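PDB 3M8N: possible glutathione S-transferase, which probably acts as a glutathione transferase, joining reduced glutathione to electrophilic substrates. Local coordinates for residues 142-147 / 182-187; 106-111 / 175-180; 5-10 / 30-35. All blocks are in the same frame, centred on the assembly; numbering follows the deposited sequence.

The three contacts illustrate how one chain uses different chemistry in different parts of a fold. Contacts 1 and 2 both belong to the helical C-terminal part and are buried; they touch each other through Leu179, which packs on Val185. Contact 1 sets the end of helix 129-146 against the start of helix 183-193, with a carboxylate at its heart, whereas contact 2 lays a loop on helix 87-117 through apolar packing, without a hydrogen bond between the segments. Contact 3 lies in the thioredoxin-like N-terminal part, its centre about 32 Å from that of contact 1. Only partly buried, it relies on parallel backbone hydrogen bonds, with charged side chains toward its rim.

Contact 1 of 3, residues 142-147 / 182-187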
loop_
_atom_site.group_PDB
_atom_site.type_symbol
_atom_site.label_atom_id
_atom_site.label_comp_id
_atom_site.label_asym_id
_atom_site.label_seq_id
_atom_site.Cartn_x
_atom_site.Cartn_y
_atom_site.Cartn_z
ATOM N N VAL A 142 2.008 14.515 8.712
ATOM C CA VAL A 142 2.356 14.506 7.303
ATOM C C VAL A 142 1.105 14.940 6.538
ATOM O O VAL A 142 1.185 15.698 5.593
ATOM C CB VAL A 142 2.853 13.101 6.796
ATOM C CG1 VAL A 142 3.110 13.134 5.300
ATOM C CG2 VAL A 142 4.122 12.688 7.495
HETATM N N MSE A 143 -0.050 14.475 6.974
HETATM C CA MSE A 143 -1.290 14.827 6.303
HETATM C C MSE A 143 -1.687 16.300 6.492
HETATM O O MSE A 143 -2.054 16.981 5.530
HETATM C CB MSE A 143 -2.398 13.892 6.743
HETATM C CG MSE A 143 -2.247 12.438 6.243
HETATM SE SE MSE A 143 -3.447 11.350 7.188
HETATM C CE MSE A 143 -5.131 11.768 6.503
ATOM N N GLU A 144 -1.599 16.779 7.734
ATOM C CA GLU A 144 -1.801 18.185 8.063
ATOM C C GLU A 144 -0.901 19.054 7.229
ATOM O O GLU A 144 -1.359 19.991 6.590
ATOM C CB GLU A 144 -1.444 18.423 9.518
ATOM C CG GLU A 144 -1.800 19.790 9.986
ATOM C CD GLU A 144 -3.280 19.969 10.081
ATOM O OE1 GLU A 144 -3.997 18.982 9.945
ATOM O OE2 GLU A 144 -3.756 21.092 10.308
ATOM N N ASN A 145 0.382 18.764 7.245
ATOM C CA ASN A 145 1.289 19.632 6.539
ATOM C C ASN A 145 0.968 19.782 5.043
ATOM O O ASN A 145 1.146 20.868 4.443
ATOM C CB ASN A 145 2.752 19.299 6.908
ATOM C CG ASN A 145 3.743 19.435 5.723
ATOM O OD1 ASN A 145 3.816 18.536 4.829
ATOM N ND2 ASN A 145 4.561 20.511 5.738
ATOM N N HIS A 146 0.451 18.700 4.453
ATOM C CA HIS A 146 0.138 18.643 3.028
ATOM C C HIS A 146 -1.146 19.366 2.706
ATOM O O HIS A 146 -1.267 20.026 1.695
ATOM C CB HIS A 146 0.037 17.168 2.585
ATOM C CG HIS A 146 -0.143 17.013 1.126
ATOM N ND1 HIS A 146 -1.343 16.649 0.559
ATOM C CD2 HIS A 146 0.709 17.237 0.107
ATOM C CE1 HIS A 146 -1.226 16.653 -0.750
ATOM N NE2 HIS A 146 0.007 17.011 -1.052
ATOM N N LEU A 147 -2.102 19.221 3.605
ATOM C CA LEU A 147 -3.393 19.767 3.470
ATOM C C LEU A 147 -3.384 21.258 3.746
ATOM O O LEU A 147 -4.425 21.910 3.672
ATOM C CB LEU A 147 -4.349 19.063 4.429
ATOM C CG LEU A 147 -4.765 17.672 3.950
ATOM C CD1 LEU A 147 -5.483 16.919 5.060
ATOM C CD2 LEU A 147 -5.630 17.741 2.689
ATOM N N PHE A 182 -5.319 19.454 14.434
ATOM C CA PHE A 182 -5.218 19.178 12.976
ATOM C C PHE A 182 -6.444 19.703 12.247
ATOM O O PHE A 182 -7.267 18.918 11.790
ATOM C CB PHE A 182 -5.103 17.677 12.710
ATOM C CG PHE A 182 -4.011 17.018 13.462
ATOM C CD1 PHE A 182 -2.704 17.037 12.972
ATOM C CD2 PHE A 182 -4.265 16.385 14.674
ATOM C CE1 PHE A 182 -1.666 16.424 13.673
ATOM C CE2 PHE A 182 -3.242 15.787 15.372
ATOM C CZ PHE A 182 -1.937 15.827 14.873
ATOM N N PRO A 183 -6.565 21.044 12.140
ATOM C CA PRO A 183 -7.684 21.706 11.442
ATOM C C PRO A 183 -7.751 21.426 9.935
ATOM O O PRO A 183 -8.839 21.248 9.429
ATOM C CB PRO A 183 -7.416 23.206 11.693
ATOM C CG PRO A 183 -5.954 23.280 12.062
ATOM C CD PRO A 183 -5.629 22.025 12.735
ATOM N N ALA A 184 -6.606 21.412 9.244
ATOM C CA ALA A 184 -6.536 21.101 7.815
ATOM C C ALA A 184 -7.012 19.692 7.588
ATOM O O ALA A 184 -7.763 19.446 6.655
ATOM C CB ALA A 184 -5.141 21.264 7.305
ATOM N N VAL A 185 -6.666 18.791 8.492
ATOM C CA VAL A 185 -7.157 17.428 8.408
ATOM C C VAL A 185 -8.622 17.408 8.567
ATOM O O VAL A 185 -9.302 16.732 7.854
ATOM C CB VAL A 185 -6.444 16.420 9.399
ATOM C CG1 VAL A 185 -7.167 15.085 9.454
ATOM C CG2 VAL A 185 -5.023 16.175 8.956
ATOM N N ASN A 186 -9.116 18.147 9.530
ATOM C CA ASN A 186 -10.507 18.078 9.826
ATOM C C ASN A 186 -11.374 18.722 8.743
ATOM O O ASN A 186 -12.495 18.304 8.504
ATOM C CB ASN A 186 -10.736 18.769 11.167
ATOM C CG ASN A 186 -10.210 17.958 12.399
ATOM O OD1 ASN A 186 -9.412 18.485 13.191
ATOM N ND2 ASN A 186 -10.712 16.725 12.594
ATOM N N ALA A 187 -10.846 19.742 8.084
ATOM C CA ALA A 187 -11.551 20.408 6.980
ATOM C C ALA A 187 -11.659 19.463 5.800
ATOM O O ALA A 187 -12.692 19.392 5.130
ATOM C CB ALA A 187 -10.816 21.719 6.552
#
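The carboxylate of Glu144 is gripped at both oxygens by the first turn of helix 183-193. Val185 N donates to Glu144 OE1 at 3.0 Å, and Ala184 N donates to Glu144 OE2 at 3.1 Å. Both amides arrive on the syn sides, somewhat out of the carboxylate plane, so the acid straddles two successive N-H groups and its rotation is constrained. The side chain gets there by leaving its helix with CG anti to the backbone N (chi1 -172°) and then bending at chi2, which swings the carboxylate across to the neighbouring helix end.

Carbon groups close round this polar centre. Pro183 CD lies 3.2 Å from Glu144 OE2. Phe182, at the N-cap position, offers its ring edge to Glu144 CB, while its CB sits 3.3 Å from Glu144 OE1; ring and carboxylate planes are 71° apart. Beyond the acid, Leu147 CB meets Ala184 CB at 3.7 Å, and Leu147 CD1 reaches Val185 CA. Met143 touches Val185 CG2 more lightly through its CB.

This is helix-to-helix packing in the helical C-terminal domain of the glutathione transferase fold: the two short helical segments approach to 8.1 Å at an angle of 80°, with Ala184, which has only a methyl, facing Leu147. A buried acid set over the N-terminus of a helix, where the N-H groups of Ala184 and Val185 point to it, would be expected to remain ionised, and it ties the end of helix 129-146 to the beginning of helix 183-193.

Contact 2 of 3, residues 106-111 / 175-180; sequences PNIGSA and CDFDLS
The Phe177 ring has Ile108 over one face and Ala111 at its edge. Ile108 CG1 makes an off-centre CH-pi contact, 4.3 Å from the centroid of the Phe177 ring and 29° off its normal, so the methylene lies above the rim, not above the centre; its closest ring atom is Phe177 CZ, 3.8 Å from Ile108 CG1. Ile108 CD1 lies over the same face. Ala111 CB, by contrast, comes in near the ring plane and meets Phe177 CE2 at 3.9 Å. The helix therefore presents two residues one turn apart, one to the face and one to the rim of a single aromatic. Outside the two segments, Tyr137 of helix 129-146 meets the Phe177 ring edge-to-face.

Cys175 completes the apolar patch. With chi1 at 73°, its SG falls between the backbone N and the carbonyl carbon, a position that turns the sulfur down onto the helix. There Cys175 SG lies 3.8 Å from Ala111 CB, and the one methyl thus touches both the sulfur and the ring edge. The same sulfur is 3.9 Å from Ile108 O and brushes Ile108 CG2. No hydrogen bond crosses between the segments.

Polar groups instead brace each segment internally. In the helix, Ser110 OG donates to Pro106 O. In the loop, Asp178 OD1 accepts from both Ser180 N and Ser180 OG, 2.7 Å from the latter, and the backbone donor closes an Asx turn shortly before helix 183-193. Cys175 also packs on Cys116, and these two are joined by a disulfide in another structure of this protein but not here. This is loop-on-helix packing in the all-helical C-terminal domain of the glutathione transferase fold, where the connection leading to helix 183-193 is laid across the long helix 87-117.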
loop_
_atom_site.group_PDB
_atom_site.type_symbol
_atom_site.label_atom_id
_atom_site.label_comp_id
_atom_site.label_asym_id
_atom_site.label_seq_id
_atom_site.Cartn_x
_atom_site.Cartn_y
_atom_site.Cartn_z
ATOM N N PRO A 106 -1.331 0.357 9.973
ATOM C CA PRO A 106 -0.660 -0.275 11.101
ATOM C C PRO A 106 -0.750 0.440 12.467
ATOM O O PRO A 106 -0.413 -0.148 13.481
ATOM C CB PRO A 106 0.795 -0.312 10.653
ATOM C CG PRO A 106 0.737 -0.048 9.208
ATOM C CD PRO A 106 -0.336 0.885 9.039
ATOM N N ASN A 107 -1.206 1.669 12.486
ATOM C CA ASN A 107 -1.202 2.439 13.677
ATOM C C ASN A 107 -2.578 2.900 14.027
ATOM O O ASN A 107 -3.120 2.526 15.067
ATOM C CB ASN A 107 -0.280 3.622 13.468
ATOM C CG ASN A 107 1.145 3.203 13.275
ATOM O OD1 ASN A 107 1.764 3.528 12.271
ATOM N ND2 ASN A 107 1.675 2.482 14.226
ATOM N N ILE A 108 -3.176 3.698 13.153
ATOM C CA ILE A 108 -4.546 4.120 13.425
ATOM C C ILE A 108 -5.495 2.995 13.229
ATOM O O ILE A 108 -6.469 2.857 13.959
ATOM C CB ILE A 108 -4.988 5.337 12.590
ATOM C CG1 ILE A 108 -4.035 6.521 12.825
ATOM C CG2 ILE A 108 -6.468 5.650 12.842
ATOM C CD1 ILE A 108 -4.591 7.858 12.434
ATOM N N GLY A 109 -5.205 2.156 12.253
ATOM C CA GLY A 109 -6.037 0.971 12.039
ATOM C C GLY A 109 -6.001 -0.077 13.134
ATOM O O GLY A 109 -7.042 -0.640 13.482
ATOM N N SER A 110 -4.802 -0.375 13.650
ATOM C CA SER A 110 -4.681 -1.278 14.797
ATOM C C SER A 110 -5.339 -0.699 16.046
ATOM O O SER A 110 -6.034 -1.392 16.743
ATOM C CB SER A 110 -3.231 -1.660 15.106
ATOM O OG SER A 110 -2.347 -1.814 13.998
ATOM N N ALA A 111 -5.103 0.586 16.305
ATOM C CA ALA A 111 -5.795 1.342 17.359
ATOM C C ALA A 111 -7.306 1.162 17.264
ATOM O O ALA A 111 -7.948 0.728 18.209
ATOM C CB ALA A 111 -5.390 2.871 17.302
ATOM N N CYS A 175 -10.676 6.677 18.666
ATOM C CA CYS A 175 -9.832 5.617 19.123
ATOM C C CYS A 175 -8.560 6.125 19.778
ATOM O O CYS A 175 -7.514 5.526 19.619
ATOM C CB CYS A 175 -9.593 4.585 17.985
ATOM S SG CYS A 175 -8.476 5.045 16.561
ATOM N N ASP A 176 -8.674 7.244 20.497
ATOM C CA ASP A 176 -7.646 7.761 21.391
ATOM C C ASP A 176 -6.764 8.780 20.744
ATOM O O ASP A 176 -5.741 9.142 21.304
ATOM C CB ASP A 176 -6.733 6.656 21.915
ATOM C CG ASP A 176 -7.303 5.904 23.121
ATOM O OD1 ASP A 176 -8.517 5.945 23.417
ATOM O OD2 ASP A 176 -6.484 5.239 23.793
ATOM N N PHE A 177 -7.121 9.216 19.543
ATOM C CA PHE A 177 -6.412 10.310 18.932
ATOM C C PHE A 177 -7.248 11.575 19.156
ATOM O O PHE A 177 -8.459 11.548 19.206
ATOM C CB PHE A 177 -6.191 10.053 17.441
ATOM C CG PHE A 177 -5.208 8.979 17.136
ATOM C CD1 PHE A 177 -3.901 9.279 16.863
ATOM C CD2 PHE A 177 -5.592 7.681 17.080
ATOM C CE1 PHE A 177 -2.998 8.286 16.599
ATOM C CE2 PHE A 177 -4.676 6.670 16.804
ATOM C CZ PHE A 177 -3.405 6.979 16.564
ATOM N N ASP A 178 -6.578 12.695 19.280
ATOM C CA ASP A 178 -7.251 13.949 19.524
ATOM C C ASP A 178 -6.893 14.760 18.329
ATOM O O ASP A 178 -5.722 15.063 18.096
ATOM C CB ASP A 178 -6.774 14.569 20.873
ATOM C CG ASP A 178 -7.161 16.065 21.075
ATOM O OD1 ASP A 178 -8.077 16.606 20.399
ATOM O OD2 ASP A 178 -6.528 16.696 21.968
ATOM N N LEU A 179 -7.926 15.100 17.566
ATOM C CA LEU A 179 -7.729 15.741 16.286
ATOM C C LEU A 179 -7.838 17.266 16.302
ATOM O O LEU A 179 -7.763 17.917 15.250
ATOM C CB LEU A 179 -8.661 15.086 15.267
ATOM C CG LEU A 179 -7.966 13.921 14.535
ATOM C CD1 LEU A 179 -8.053 12.651 15.376
ATOM C CD2 LEU A 179 -8.580 13.678 13.150
ATOM N N SER A 180 -7.971 17.836 17.502
ATOM C CA SER A 180 -8.148 19.281 17.651
ATOM C C SER A 180 -6.956 20.070 17.145
ATOM O O SER A 180 -7.069 21.154 16.680
ATOM C CB SER A 180 -8.531 19.633 19.080
ATOM O OG SER A 180 -7.553 19.186 19.996
#

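Contact 3 of 3, residues 5-10 / 30-35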
loop_
_atom_site.group_PDB
_atom_site.type_symbol
_atom_site.label_atom_id
_atom_site.label_comp_id
_atom_site.label_asym_id
_atom_site.label_seq_id
_atom_site.Cartn_x
_atom_site.Cartn_y
_atom_site.Cartn_z
ATOM N N LYS A 5 -19.517 -8.616 -6.813
ATOM C CA LYS A 5 -19.794 -9.151 -5.507
ATOM C C LYS A 5 -18.690 -8.710 -4.573
ATOM O O LYS A 5 -17.536 -8.973 -4.857
ATOM C CB LYS A 5 -19.843 -10.671 -5.567
ATOM C CG LYS A 5 -20.636 -11.264 -4.435
ATOM C CD LYS A 5 -20.535 -12.769 -4.348
ATOM C CE LYS A 5 -21.034 -13.433 -5.552
ATOM N NZ LYS A 5 -21.376 -14.855 -5.233
ATOM N N LEU A 6 -19.032 -8.035 -3.479
ATOM C CA LEU A 6 -18.120 -7.714 -2.428
ATOM C C LEU A 6 -18.343 -8.477 -1.120
ATOM O O LEU A 6 -19.385 -8.390 -0.484
ATOM C CB LEU A 6 -18.145 -6.214 -2.154
ATOM C CG LEU A 6 -17.168 -5.542 -1.178
ATOM C CD1 LEU A 6 -15.719 -5.495 -1.758
ATOM C CD2 LEU A 6 -17.654 -4.135 -0.790
ATOM N N TYR A 7 -17.303 -9.170 -0.682
ATOM C CA TYR A 7 -17.280 -9.757 0.634
ATOM C C TYR A 7 -16.715 -8.707 1.548
ATOM O O TYR A 7 -15.625 -8.182 1.315
ATOM C CB TYR A 7 -16.421 -11.011 0.655
ATOM C CG TYR A 7 -16.933 -12.139 -0.238
ATOM C CD1 TYR A 7 -17.641 -13.209 0.292
ATOM C CD2 TYR A 7 -16.670 -12.136 -1.624
ATOM C CE1 TYR A 7 -18.084 -14.232 -0.526
ATOM C CE2 TYR A 7 -17.093 -13.136 -2.439
ATOM C CZ TYR A 7 -17.812 -14.179 -1.893
ATOM O OH TYR A 7 -18.235 -15.173 -2.738
ATOM N N SER A 8 -17.492 -8.379 2.569
ATOM C CA SER A 8 -17.314 -7.147 3.324
ATOM C C SER A 8 -17.607 -7.327 4.787
ATOM O O SER A 8 -18.495 -8.010 5.153
ATOM C CB SER A 8 -18.211 -6.027 2.721
ATOM O OG SER A 8 -18.232 -4.855 3.469
HETATM N N MSE A 9 -16.834 -6.697 5.630
HETATM C CA MSE A 9 -17.219 -6.558 6.990
HETATM C C MSE A 9 -17.694 -5.147 7.266
HETATM O O MSE A 9 -17.044 -4.181 6.959
HETATM C CB MSE A 9 -16.030 -6.892 7.854
HETATM C CG MSE A 9 -16.383 -7.082 9.294
HETATM SE SE MSE A 9 -14.785 -7.522 10.329
HETATM C CE MSE A 9 -15.132 -6.368 11.835
ATOM N N GLN A 10 -18.842 -5.046 7.895
ATOM C CA GLN A 10 -19.551 -3.765 8.092
ATOM C C GLN A 10 -18.718 -2.761 8.894
ATOM O O GLN A 10 -18.558 -1.633 8.493
ATOM C CB GLN A 10 -20.958 -4.039 8.680
ATOM C CG GLN A 10 -21.908 -2.861 8.786
ATOM C CD GLN A 10 -22.298 -2.265 7.425
ATOM O OE1 GLN A 10 -22.467 -2.959 6.441
ATOM N NE2 GLN A 10 -22.377 -0.972 7.376
ATOM N N ARG A 30 -23.353 -6.425 -5.102
ATOM C CA ARG A 30 -24.028 -7.269 -4.155
ATOM C C ARG A 30 -23.072 -7.612 -3.015
ATOM O O ARG A 30 -21.971 -8.088 -3.261
ATOM C CB ARG A 30 -24.418 -8.544 -4.876
ATOM C CG ARG A 30 -25.201 -9.506 -4.054
ATOM C CD ARG A 30 -25.153 -10.845 -4.704
ATOM N NE ARG A 30 -24.951 -11.897 -3.710
ATOM C CZ ARG A 30 -24.732 -13.172 -4.033
ATOM N NH1 ARG A 30 -24.690 -13.540 -5.332
ATOM N NH2 ARG A 30 -24.560 -14.086 -3.073
ATOM N N ALA A 31 -23.506 -7.391 -1.771
ATOM C CA ALA A 31 -22.648 -7.498 -0.606
ATOM C C ALA A 31 -22.865 -8.852 -0.004
ATOM O O ALA A 31 -24.016 -9.320 0.065
ATOM C CB ALA A 31 -22.984 -6.429 0.393
ATOM N N VAL A 32 -21.754 -9.492 0.370
ATOM C CA VAL A 32 -21.782 -10.669 1.206
ATOM C C VAL A 32 -21.058 -10.314 2.502
ATOM O O VAL A 32 -19.907 -9.936 2.472
ATOM C CB VAL A 32 -21.125 -11.890 0.554
ATOM C CG1 VAL A 32 -21.408 -13.140 1.385
ATOM C CG2 VAL A 32 -21.599 -12.090 -0.821
ATOM N N GLU A 33 -21.754 -10.412 3.629
ATOM C CA GLU A 33 -21.183 -10.079 4.919
ATOM C C GLU A 33 -20.291 -11.188 5.493
ATOM O O GLU A 33 -20.653 -12.350 5.477
ATOM C CB GLU A 33 -22.286 -9.738 5.887
ATOM C CG GLU A 33 -21.777 -9.274 7.223
ATOM C CD GLU A 33 -21.265 -7.823 7.218
ATOM O OE1 GLU A 33 -21.687 -7.009 6.350
ATOM O OE2 GLU A 33 -20.429 -7.487 8.088
ATOM N N VAL A 34 -19.099 -10.817 5.958
ATOM C CA VAL A 34 -18.106 -11.749 6.473
ATOM C C VAL A 34 -17.617 -11.184 7.777
ATOM O O VAL A 34 -16.957 -10.180 7.763
ATOM C CB VAL A 34 -16.859 -11.953 5.534
ATOM C CG1 VAL A 34 -15.860 -12.935 6.179
ATOM C CG2 VAL A 34 -17.249 -12.489 4.173
ATOM N N ASP A 35 -17.912 -11.827 8.905
ATOM C CA ASP A 35 -17.445 -11.328 10.192
ATOM C C ASP A 35 -16.092 -11.883 10.736
ATOM O O ASP A 35 -16.039 -12.935 11.369
ATOM C CB ASP A 35 -18.549 -11.452 11.240
ATOM C CG ASP A 35 -18.198 -10.756 12.510
ATOM O OD1 ASP A 35 -17.118 -10.144 12.581
ATOM O OD2 ASP A 35 -18.990 -10.832 13.447
#
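Strands 5-8 and 30-33 run side by side in parallel; the axes of these short segments approach to 4.6 Å and are inclined by 27°. Residues pair in register from Lys5 with Arg30 to Ser8 with Glu33. Leu6 and Ser8 carry the bonds to segment 30-35, while Lys5 and Tyr7 bond the strand on the other side, at Glu59 and Leu57. Leu6 N donates to Arg30 O, Val32 N to Leu6 O at 2.7 Å, Ser8 N to Val32 O, and Val34 N to Ser8 O.

On the face carrying Lys5, Tyr7 and Val32, Val32 CG2 lies 4.1 Å above the plane of the Tyr7 ring toward its rim, while Val34 CG2 meets the ring at its edge. Tyr7 OH goes on to hydrogen-bond Lys49. Lys5 and Arg30 lie alongside each other, Lys5 CE sitting over one face of the Arg30 guanidinium. Lys5 NZ is only 3.6 Å from Arg30 NH1; Glu59, in a long and weak ion pair with Lys5 NZ, may offset part of that charge.

On the other face, Glu33 bends at chi2 (77°), and its OE2 accepts from Gln10 N at 2.9 Å through the syn lone pair, while Gln10 NE2 is bonded to Trp203 O. Leu6 packs on helix 13-24, the crossover of this beta-alpha-beta unit.

Past the strand the Val34-Ser8 bond carries the pairing one step further, and the Glu33 carboxylate then ties the following loop to the edge strand, whereas at the opposite end two like charges meet at the exposed rim, where solvent would probably soften their repulsion.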